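PDB 6ZPY: MgGH51, which probably hydrolyses terminal non-reducing alpha-L-arabinofuranosyl linkages in arabinose-containing plant polysaccharides, as a family 51 alpha-L-arabinofuranosidase. Local coordinates for residues E23-S28 / S488-P493; E427-A432 / S478-L483. All blocks are in the same frame, centred on the assembly; numbering follows the deposited sequence.

Overall arrangement
From the N terminus, the chain first leaves strand 20-21 and enters loop 23-28, one half of interaction 1. It does not meet the other half, 488-493, until some 460 residues later. Within that span the chain forms strand 424-432 and then strand 474-479; their ends meet in interaction 2, closing a shorter loop of 45 residues. The shorter closure is thus contained in the longer one, and their centres lie about 12 Å apart. They touch directly: N26 ND2 is 3.1 Å from L483 O, probably a hydrogen bond, and W491 packs on P481. Together they join the first, seventh and eighth strands of the parallel barrel around one bound arabinofuranose.

Interaction 1. Residues E23-S28 / S488-P493. With AHR (alpha-L-arabinofuranose), chain F.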
ATOM      1  N   GLU A  23       0.280  -0.627  -4.365  1.00 11.44           N
ATOM      2  CA  GLU A  23      -0.747  -0.302  -5.355  1.00 10.33           C
ATOM      3  C   GLU A  23      -2.065  -0.635  -4.666  1.00 11.05           C
ATOM      4  O   GLU A  23      -2.050  -1.416  -3.701  1.00 11.39           O
ATOM      5  CB  GLU A  23      -0.621  -1.095  -6.639  1.00 11.46           C
ATOM      6  CG  GLU A  23      -0.960  -2.538  -6.483  1.00 12.02           C
ATOM      7  CD  GLU A  23      -0.702  -3.399  -7.701  1.00 11.33           C
ATOM      8  OE1 GLU A  23      -1.274  -3.112  -8.751  1.00 12.29           O
ATOM      9  OE2 GLU A  23       0.047  -4.323  -7.587  1.00 15.46           O
ATOM     10  N   ASP A  24      -3.150  -0.193  -5.246  1.00 10.62           N
ATOM     11  CA  ASP A  24      -4.492  -0.586  -4.727  1.00 10.77           C
ATOM     12  C   ASP A  24      -4.827  -1.956  -5.314  1.00 11.11           C
ATOM     13  O   ASP A  24      -5.171  -2.073  -6.510  1.00 11.66           O
ATOM     14  CB  ASP A  24      -5.545   0.425  -5.111  1.00 10.63           C
ATOM     15  CG  ASP A  24      -6.736   0.391  -4.153  1.00 10.66           C
ATOM     16  OD1 ASP A  24      -6.978  -0.716  -3.595  1.00 11.10           O
ATOM     17  OD2 ASP A  24      -7.321   1.479  -3.902  1.00 12.29           O
ATOM     18  N   ILE A  25      -4.592  -2.974  -4.531  1.00 10.23           N
ATOM     19  CA  ILE A  25      -4.831  -4.380  -4.839  1.00 11.04           C
ATOM     20  C   ILE A  25      -5.407  -4.957  -3.537  1.00 11.73           C
ATOM     21  O   ILE A  25      -4.997  -4.512  -2.458  1.00 11.51           O
ATOM     22  CB  ILE A  25      -3.545  -5.095  -5.283  1.00 10.44           C
ATOM     23  CG1 ILE A  25      -3.819  -6.534  -5.693  1.00 11.02           C
ATOM     24  CG2 ILE A  25      -2.466  -5.021  -4.220  1.00 11.35           C
ATOM     25  CD1 ILE A  25      -2.603  -7.254  -6.221  1.00 11.88           C
ATOM     26  N   ASN A  26      -6.306  -5.928  -3.621  1.00 10.41           N
ATOM     27  CA  ASN A  26      -6.890  -6.530  -2.405  1.00 10.90           C
ATOM     28  C   ASN A  26      -7.531  -5.434  -1.540  1.00 11.09           C
ATOM     29  O   ASN A  26      -7.542  -5.559  -0.310  1.00 10.62           O
ATOM     30  CB  ASN A  26      -5.848  -7.230  -1.560  1.00 10.02           C
ATOM     31  CG  ASN A  26      -4.985  -8.199  -2.329  1.00 11.06           C
ATOM     32  OD1 ASN A  26      -5.464  -8.971  -3.176  1.00 11.40           O
ATOM     33  ND2 ASN A  26      -3.702  -8.237  -1.975  1.00 12.33           N
ATOM     34  N   HIS A  27      -8.043  -4.376  -2.140  1.00 10.65           N
ATOM     35  CA  HIS A  27      -8.618  -3.255  -1.362  1.00 10.63           C
ATOM     36  C   HIS A  27      -7.605  -2.775  -0.342  1.00 10.54           C
ATOM     37  O   HIS A  27      -7.930  -2.436   0.818  1.00 12.27           O
ATOM     38  CB  HIS A  27      -9.950  -3.642  -0.714  1.00 11.64           C
ATOM     39  CG  HIS A  27     -11.045  -3.546  -1.716  1.00 11.77           C
ATOM     40  ND1 HIS A  27     -11.658  -2.347  -2.031  1.00 13.69           N
ATOM     41  CD2 HIS A  27     -11.571  -4.495  -2.519  1.00 13.33           C
ATOM     42  CE1 HIS A  27     -12.561  -2.591  -3.003  1.00 13.75           C
ATOM     43  NE2 HIS A  27     -12.509  -3.889  -3.301  1.00 14.45           N
ATOM     44  N   SER A  28      -6.376  -2.587  -0.812  1.00 10.60           N
ATOM     45  CA  SER A  28      -5.300  -1.975  -0.011  1.00 11.51           C
ATOM     46  C   SER A  28      -5.429  -0.460   0.075  1.00 10.16           C
ATOM     47  O   SER A  28      -4.835   0.133   0.992  1.00 11.31           O
ATOM     48  CB  SER A  28      -4.003  -2.331  -0.602  1.00 12.31           C
ATOM     49  OG  SER A  28      -3.925  -1.779  -1.882  1.00 11.92           O
ATOM     50  N   SER A 488     -11.691  -9.315   0.424  1.00 13.87           N
ATOM     51  CA  SER A 488     -11.652  -9.019  -1.017  1.00 15.05           C
ATOM     52  C   SER A 488     -10.203  -9.125  -1.495  1.00 13.59           C
ATOM     53  O   SER A 488      -9.494  -8.111  -1.532  1.00 17.17           O
ATOM     54  CB  SER A 488     -12.284  -7.702  -1.315  1.00 19.36           C
ATOM     55  OG  SER A 488     -12.311  -7.510  -2.719  1.00 20.93           O
ATOM     56  N   THR A 489      -9.820 -10.335  -1.838  1.00 13.31           N
ATOM     57  CA  THR A 489      -8.441 -10.730  -2.136  1.00 15.36           C
ATOM     58  C   THR A 489      -8.340 -11.150  -3.617  1.00 14.44           C
ATOM     59  O   THR A 489      -9.060 -12.030  -4.064  1.00 15.81           O
ATOM     60  CB  THR A 489      -7.999 -11.841  -1.191  1.00 16.84           C
ATOM     61  OG1 THR A 489      -7.907 -11.311   0.127  1.00 18.14           O
ATOM     62  CG2 THR A 489      -6.653 -12.378  -1.595  1.00 16.90           C
ATOM     63  N   GLN A 490      -7.404 -10.519  -4.337  1.00 12.72           N
ATOM     64  CA  GLN A 490      -7.044 -10.906  -5.725  1.00 13.13           C
ATOM     65  C   GLN A 490      -5.663 -11.559  -5.806  1.00 13.51           C
ATOM     66  O   GLN A 490      -5.358 -12.173  -6.838  1.00 15.11           O
ATOM     67  CB  GLN A 490      -7.098  -9.698  -6.650  1.00 12.85           C
ATOM     68  CG  GLN A 490      -8.517  -9.118  -6.750  1.00 12.90           C
ATOM     69  CD  GLN A 490      -8.820  -8.186  -5.593  1.00 12.84           C
ATOM     70  OE1 GLN A 490      -8.016  -7.305  -5.270  1.00 14.44           O
ATOM     71  NE2 GLN A 490      -9.996  -8.323  -4.993  1.00 16.54           N
ATOM     72  N   TRP A 491      -4.868 -11.452  -4.751  1.00 11.85           N
ATOM     73  CA  TRP A 491      -3.486 -11.982  -4.740  1.00 11.13           C
ATOM     74  C   TRP A 491      -3.112 -12.360  -3.319  1.00 10.83           C
ATOM     75  O   TRP A 491      -3.359 -11.552  -2.445  1.00 12.40           O
ATOM     76  CB  TRP A 491      -2.505 -10.934  -5.293  1.00 11.20           C
ATOM     77  CG  TRP A 491      -1.091 -11.407  -5.440  1.00 11.65           C
ATOM     78  CD1 TRP A 491      -0.217 -11.708  -4.452  1.00 12.41           C
ATOM     79  CD2 TRP A 491      -0.421 -11.644  -6.669  1.00 14.07           C
ATOM     80  NE1 TRP A 491       0.959 -12.133  -4.990  1.00 13.19           N
ATOM     81  CE2 TRP A 491       0.874 -12.077  -6.343  1.00 14.98           C
ATOM     82  CE3 TRP A 491      -0.778 -11.440  -7.990  1.00 17.34           C
ATOM     83  CZ2 TRP A 491       1.848 -12.284  -7.317  1.00 18.68           C
ATOM     84  CZ3 TRP A 491       0.169 -11.692  -8.952  1.00 20.71           C
ATOM     85  CH2 TRP A 491       1.444 -12.121  -8.610  1.00 21.70           C
ATOM     86  N   THR A 492      -2.517 -13.537  -3.164  1.00 12.18           N
ATOM     87  CA  THR A 492      -1.872 -13.966  -1.917  1.00 12.12           C
ATOM     88  C   THR A 492      -0.503 -14.487  -2.295  1.00 11.79           C
ATOM     89  O   THR A 492      -0.274 -14.954  -3.401  1.00 13.12           O
ATOM     90  CB  THR A 492      -2.678 -15.072  -1.198  1.00 13.08           C
ATOM     91  OG1 THR A 492      -2.651 -16.281  -1.948  1.00 14.18           O
ATOM     92  CG2 THR A 492      -4.100 -14.640  -0.969  1.00 15.65           C
ATOM     93  N   PRO A 493       0.422 -14.589  -1.346  1.00 11.68           N
ATOM     94  CA  PRO A 493       0.328 -14.043  -0.005  1.00 12.30           C
ATOM     95  C   PRO A 493       0.646 -12.554   0.011  1.00 12.05           C
ATOM     96  O   PRO A 493       1.189 -12.017  -0.963  1.00 15.01           O
ATOM     97  CB  PRO A 493       1.409 -14.826   0.732  1.00 13.01           C
ATOM     98  CG  PRO A 493       2.485 -15.015  -0.326  1.00 14.30           C
ATOM     99  CD  PRO A 493       1.702 -15.267  -1.596  1.00 12.35           C
TER
HETATM  100  O5  AHR F 710       2.147  -7.536  -6.685  1.00 21.84           O
HETATM  101  C5  AHR F 710       1.131  -7.948  -7.669  1.00 24.95           C
HETATM  102  C4  AHR F 710       1.473  -7.771  -9.168  1.00 19.08           C
HETATM  103  O4  AHR F 710       2.706  -8.469  -9.510  1.00 19.73           O
HETATM  104  C3  AHR F 710       1.834  -6.363  -9.545  1.00 18.37           C
HETATM  105  O3  AHR F 710       0.780  -5.451  -9.761  1.00 13.04           O
HETATM  106  C2  AHR F 710       2.707  -6.551 -10.845  1.00 18.13           C
HETATM  107  O2  AHR F 710       3.499  -5.368 -11.043  1.00 12.75           O
HETATM  108  C1  AHR F 710       3.399  -7.916 -10.659  1.00 16.05           C
HETATM  109  O1  AHR F 710       2.904  -8.649 -11.817  1.00 25.96           O
HETATM  110  O   HOH W   1     -14.202  -5.501  -4.780  1.00 28.51           O
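I25, N26 and H27 meet S488, Q490 and W491, while E23 opens the same loop at the sugar. E23 OE2 accepts a hydrogen bond from AHR O3 at 2.6 Å, and OE1 is held by N232 and W261, which fixes the carboxylate. With chi1 at -176° and chi2 also near 180°, I25 stretches CD1 out to 3.8 Å from W491 CB; the two side chains cross obliquely. N26 then pairs reciprocally with the other loop. Its N donates to Q490 OE1 at 2.7 Å, 20° out of the amide plane, a position the glutamine reaches by bending at chi2. In return, N26 OD1 accepts from Q490 N (2.7 Å) and W491 N (3.0 Å), both in its carbonyl plane. Two donors on one oxygen leave the amide little freedom to rotate, and ND2 adds a weak bond to W491 O, its shorter, probable bond being to L483 O. The backbone comes close as well, N26 CA making a C-H...O contact with S488 O at 3.2 Å. In H27, the CD2 edge of the ring faces S488 OG (3.1 Å, near the ring plane); ND1 is bonded to D30, and a water lies at NE2 in the ring plane. S28 OG closes the loop by donating to E23 O at 2.6 Å, on a lone pair. With W491 setting one ring face over AHR C5, the two loops line a sugar pocket at the C-terminal end of the barrel strands, as in (beta/alpha)8 glycosidases.

Interaction 2. Residues E427-A432 / S478-L483; sequences EGEYAA and SYAPLL. With AHR (alpha-L-arabinofuranose), chain F.
S478 meets E427 and G428 through both of its donors. Its N reaches E427 O at 2.8 Å with a nearly straight N-H...O angle of 167°. Its OG, placed between the backbone N and the carbonyl carbon (chi1 44°), turns to G428 O at 2.9 Å, approaching from above the carbonyl plane. Further along, A480 N donates to Y430 O at 3.1 Å, whereas the bond from Y430 N to S478 O is weak. Y430 folds its ring back against the backbone of S478 and Y479, with CD1 3.3 Å from S478 O and one face toward Y479 CA. The next residue makes a CH-pi contact: A431 CB lies 3.8 Å from the centroid of the Y479 ring, 23° off its normal. A water in the plane of that ring joins Y479 OH to A432 O.

Beside these contacts, E429 CG rests on A480 CB at 3.8 Å. The extended glutamate carries its carboxylate onward to the sugar, where OE2 accepts from AHR O2 at 2.8 Å. R226 holds it from behind by a salt bridge to OE2, while Y402, which also hydrogen-bonds the sugar, bonds OE1. Its place at the end of the seventh barrel strand is consistent with that of the nucleophile in clan GH-A enzymes. P481, after a cis peptide, reaches AHR O5 with CG.

Outward, strand 396-403 flanks 427-432 through backbone bonds from V401 and Q403. Helix 454-469 packs against it with F463 and M464 and sends E460 to A432 N, while M21 of strand 20-21 touches E429, S478 and A480, bringing the first strand against the eighth.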
ATOM      1  N   GLU A 427      14.835  -4.209  -6.006  1.00 11.49           N
ATOM      2  CA  GLU A 427      14.031  -5.444  -6.018  1.00 11.95           C
ATOM      3  C   GLU A 427      12.611  -4.992  -5.645  1.00 11.78           C
ATOM      4  O   GLU A 427      12.222  -5.088  -4.476  1.00 13.35           O
ATOM      5  CB  GLU A 427      14.574  -6.459  -5.052  1.00 12.66           C
ATOM      6  CG  GLU A 427      14.036  -7.834  -5.354  1.00 13.72           C
ATOM      7  CD  GLU A 427      14.792  -8.608  -6.408  1.00 13.97           C
ATOM      8  OE1 GLU A 427      15.873  -8.153  -6.834  1.00 15.17           O
ATOM      9  OE2 GLU A 427      14.334  -9.720  -6.770  1.00 16.69           O
ATOM     10  N   GLY A 428      11.871  -4.468  -6.607  1.00 11.47           N
ATOM     11  CA  GLY A 428      10.698  -3.664  -6.271  1.00 11.03           C
ATOM     12  C   GLY A 428       9.485  -4.514  -5.961  1.00 11.19           C
ATOM     13  O   GLY A 428       8.512  -3.960  -5.423  1.00 12.05           O
ATOM     14  N   GLU A 429       9.521  -5.775  -6.327  1.00 10.61           N
ATOM     15  CA  GLU A 429       8.507  -6.760  -5.925  1.00 10.46           C
ATOM     16  C   GLU A 429       9.182  -8.097  -5.740  1.00 11.96           C
ATOM     17  O   GLU A 429       9.826  -8.588  -6.660  1.00 12.84           O
ATOM     18  CB  GLU A 429       7.447  -6.943  -7.021  1.00 11.44           C
ATOM     19  CG  GLU A 429       6.661  -5.704  -7.325  1.00 11.52           C
ATOM     20  CD  GLU A 429       5.666  -5.848  -8.454  1.00 10.99           C
ATOM     21  OE1 GLU A 429       5.212  -6.994  -8.708  1.00 13.07           O
ATOM     22  OE2 GLU A 429       5.361  -4.818  -9.061  1.00 13.38           O
ATOM     23  N   TYR A 430       9.078  -8.672  -4.566  1.00 11.84           N
ATOM     24  CA  TYR A 430       9.455 -10.078  -4.394  1.00 12.66           C
ATOM     25  C   TYR A 430       8.585 -10.684  -3.301  1.00 12.02           C
ATOM     26  O   TYR A 430       8.170  -9.957  -2.364  1.00 12.11           O
ATOM     27  CB  TYR A 430      10.941 -10.216  -4.094  1.00 14.44           C
ATOM     28  CG  TYR A 430      11.405  -9.623  -2.789  1.00 12.21           C
ATOM     29  CD1 TYR A 430      11.637  -8.274  -2.647  1.00 12.45           C
ATOM     30  CD2 TYR A 430      11.665 -10.426  -1.698  1.00 13.02           C
ATOM     31  CE1 TYR A 430      12.052  -7.728  -1.442  1.00 12.43           C
ATOM     32  CE2 TYR A 430      12.067  -9.901  -0.482  1.00 12.72           C
ATOM     33  CZ  TYR A 430      12.284  -8.550  -0.350  1.00 13.39           C
ATOM     34  OH  TYR A 430      12.764  -8.097   0.843  1.00 12.68           O
ATOM     35  N   ALA A 431       8.413 -11.983  -3.396  1.00 11.62           N
ATOM     36  CA  ALA A 431       7.697 -12.760  -2.364  1.00 12.31           C
ATOM     37  C   ALA A 431       7.850 -14.218  -2.709  1.00 12.48           C
ATOM     38  O   ALA A 431       7.832 -14.578  -3.906  1.00 12.45           O
ATOM     39  CB  ALA A 431       6.222 -12.397  -2.243  1.00 12.17           C
ATOM     40  N   ALA A 432       7.926 -15.057  -1.684  1.00 13.58           N
ATOM     41  CA  ALA A 432       7.788 -16.493  -1.837  1.00 14.04           C
ATOM     42  C   ALA A 432       6.295 -16.815  -1.754  1.00 13.40           C
ATOM     43  O   ALA A 432       5.686 -16.563  -0.721  1.00 14.26           O
ATOM     44  CB  ALA A 432       8.633 -17.186  -0.800  1.00 13.55           C
ATOM     45  N   SER A 478      11.537  -4.244  -1.852  1.00 11.06           N
ATOM     46  CA  SER A 478      10.196  -4.245  -1.235  1.00 10.50           C
ATOM     47  C   SER A 478       9.454  -5.532  -1.571  1.00 10.28           C
ATOM     48  O   SER A 478       9.367  -5.939  -2.754  1.00 11.31           O
ATOM     49  CB  SER A 478       9.426  -3.032  -1.662  1.00 11.89           C
ATOM     50  OG  SER A 478       9.545  -2.759  -3.043  1.00 11.86           O
ATOM     51  N   TYR A 479       8.874  -6.142  -0.533  1.00 10.63           N
ATOM     52  CA  TYR A 479       7.962  -7.291  -0.720  1.00 10.96           C
ATOM     53  C   TYR A 479       6.715  -6.802  -1.461  1.00 11.08           C
ATOM     54  O   TYR A 479       6.304  -5.640  -1.306  1.00 11.48           O
ATOM     55  CB  TYR A 479       7.552  -7.768   0.664  1.00 11.16           C
ATOM     56  CG  TYR A 479       6.727  -9.027   0.729  1.00 11.41           C
ATOM     57  CD1 TYR A 479       5.344  -8.996   0.568  1.00 11.20           C
ATOM     58  CD2 TYR A 479       7.280 -10.234   1.060  1.00 12.06           C
ATOM     59  CE1 TYR A 479       4.593 -10.148   0.657  1.00 11.61           C
ATOM     60  CE2 TYR A 479       6.527 -11.383   1.220  1.00 11.39           C
ATOM     61  CZ  TYR A 479       5.161 -11.333   1.022  1.00 12.01           C
ATOM     62  OH  TYR A 479       4.387 -12.465   1.120  1.00 12.50           O
ATOM     63  N   ALA A 480       6.061  -7.701  -2.158  1.00 11.21           N
ATOM     64  CA  ALA A 480       4.752  -7.353  -2.725  1.00 11.34           C
ATOM     65  C   ALA A 480       3.855  -8.564  -2.792  1.00 11.46           C
ATOM     66  O   ALA A 480       4.324  -9.664  -3.037  1.00 11.58           O
ATOM     67  CB  ALA A 480       4.904  -6.784  -4.105  1.00 12.36           C
ATOM     68  N   PRO A 481       2.509  -8.361  -2.698  1.00 11.10           N
ATOM     69  CA  PRO A 481       1.883  -7.104  -2.306  1.00 10.95           C
ATOM     70  C   PRO A 481       1.983  -6.833  -0.812  1.00 10.50           C
ATOM     71  O   PRO A 481       2.208  -7.748   0.007  1.00 11.16           O
ATOM     72  CB  PRO A 481       0.392  -7.278  -2.674  1.00 11.32           C
ATOM     73  CG  PRO A 481       0.376  -8.480  -3.600  1.00 11.68           C
ATOM     74  CD  PRO A 481       1.524  -9.357  -3.143  1.00 11.94           C
ATOM     75  N   LEU A 482       1.790  -5.564  -0.491  1.00 10.21           N
ATOM     76  CA  LEU A 482       1.929  -5.111   0.897  1.00 10.59           C
ATOM     77  C   LEU A 482       0.692  -5.453   1.732  1.00 11.22           C
ATOM     78  O   LEU A 482       0.857  -5.811   2.875  1.00 11.34           O
ATOM     79  CB  LEU A 482       2.102  -3.594   0.838  1.00 10.51           C
ATOM     80  CG  LEU A 482       2.306  -2.887   2.142  1.00 10.92           C
ATOM     81  CD1 LEU A 482       3.531  -3.377   2.874  1.00 11.88           C
ATOM     82  CD2 LEU A 482       2.403  -1.399   1.870  1.00 12.64           C
ATOM     83  N   LEU A 483      -0.480  -5.227   1.185  1.00 11.14           N
ATOM     84  CA  LEU A 483      -1.725  -5.189   1.995  1.00 10.68           C
ATOM     85  C   LEU A 483      -2.796  -6.076   1.396  1.00 10.93           C
ATOM     86  O   LEU A 483      -2.909  -6.220   0.171  1.00 12.45           O
ATOM     87  CB  LEU A 483      -2.230  -3.755   2.050  1.00 11.27           C
ATOM     88  CG  LEU A 483      -1.490  -2.805   2.989  1.00 13.33           C
ATOM     89  CD1 LEU A 483      -1.966  -1.389   2.864  1.00 16.20           C
ATOM     90  CD2 LEU A 483      -1.617  -3.252   4.428  1.00 17.22           C
TER
HETATM   91  O5  AHR F 710       2.147  -7.536  -6.685  1.00 21.84           O
HETATM   92  C5  AHR F 710       1.131  -7.948  -7.669  1.00 24.95           C
HETATM   93  C4  AHR F 710       1.473  -7.771  -9.168  1.00 19.08           C
HETATM   94  O4  AHR F 710       2.706  -8.469  -9.510  1.00 19.73           O
HETATM   95  C3  AHR F 710       1.834  -6.363  -9.545  1.00 18.37           C
HETATM   96  O3  AHR F 710       0.780  -5.451  -9.761  1.00 13.04           O
HETATM   97  C2  AHR F 710       2.707  -6.551 -10.845  1.00 18.13           C
HETATM   98  O2  AHR F 710       3.499  -5.368 -11.043  1.00 12.75           O
HETATM   99  C1  AHR F 710       3.399  -7.916 -10.659  1.00 16.05           C
HETATM  100  O1  AHR F 710       2.904  -8.649 -11.817  1.00 25.96           O
HETATM  101  O   HOH W   2       5.688 -14.988   1.621  1.00 13.14           O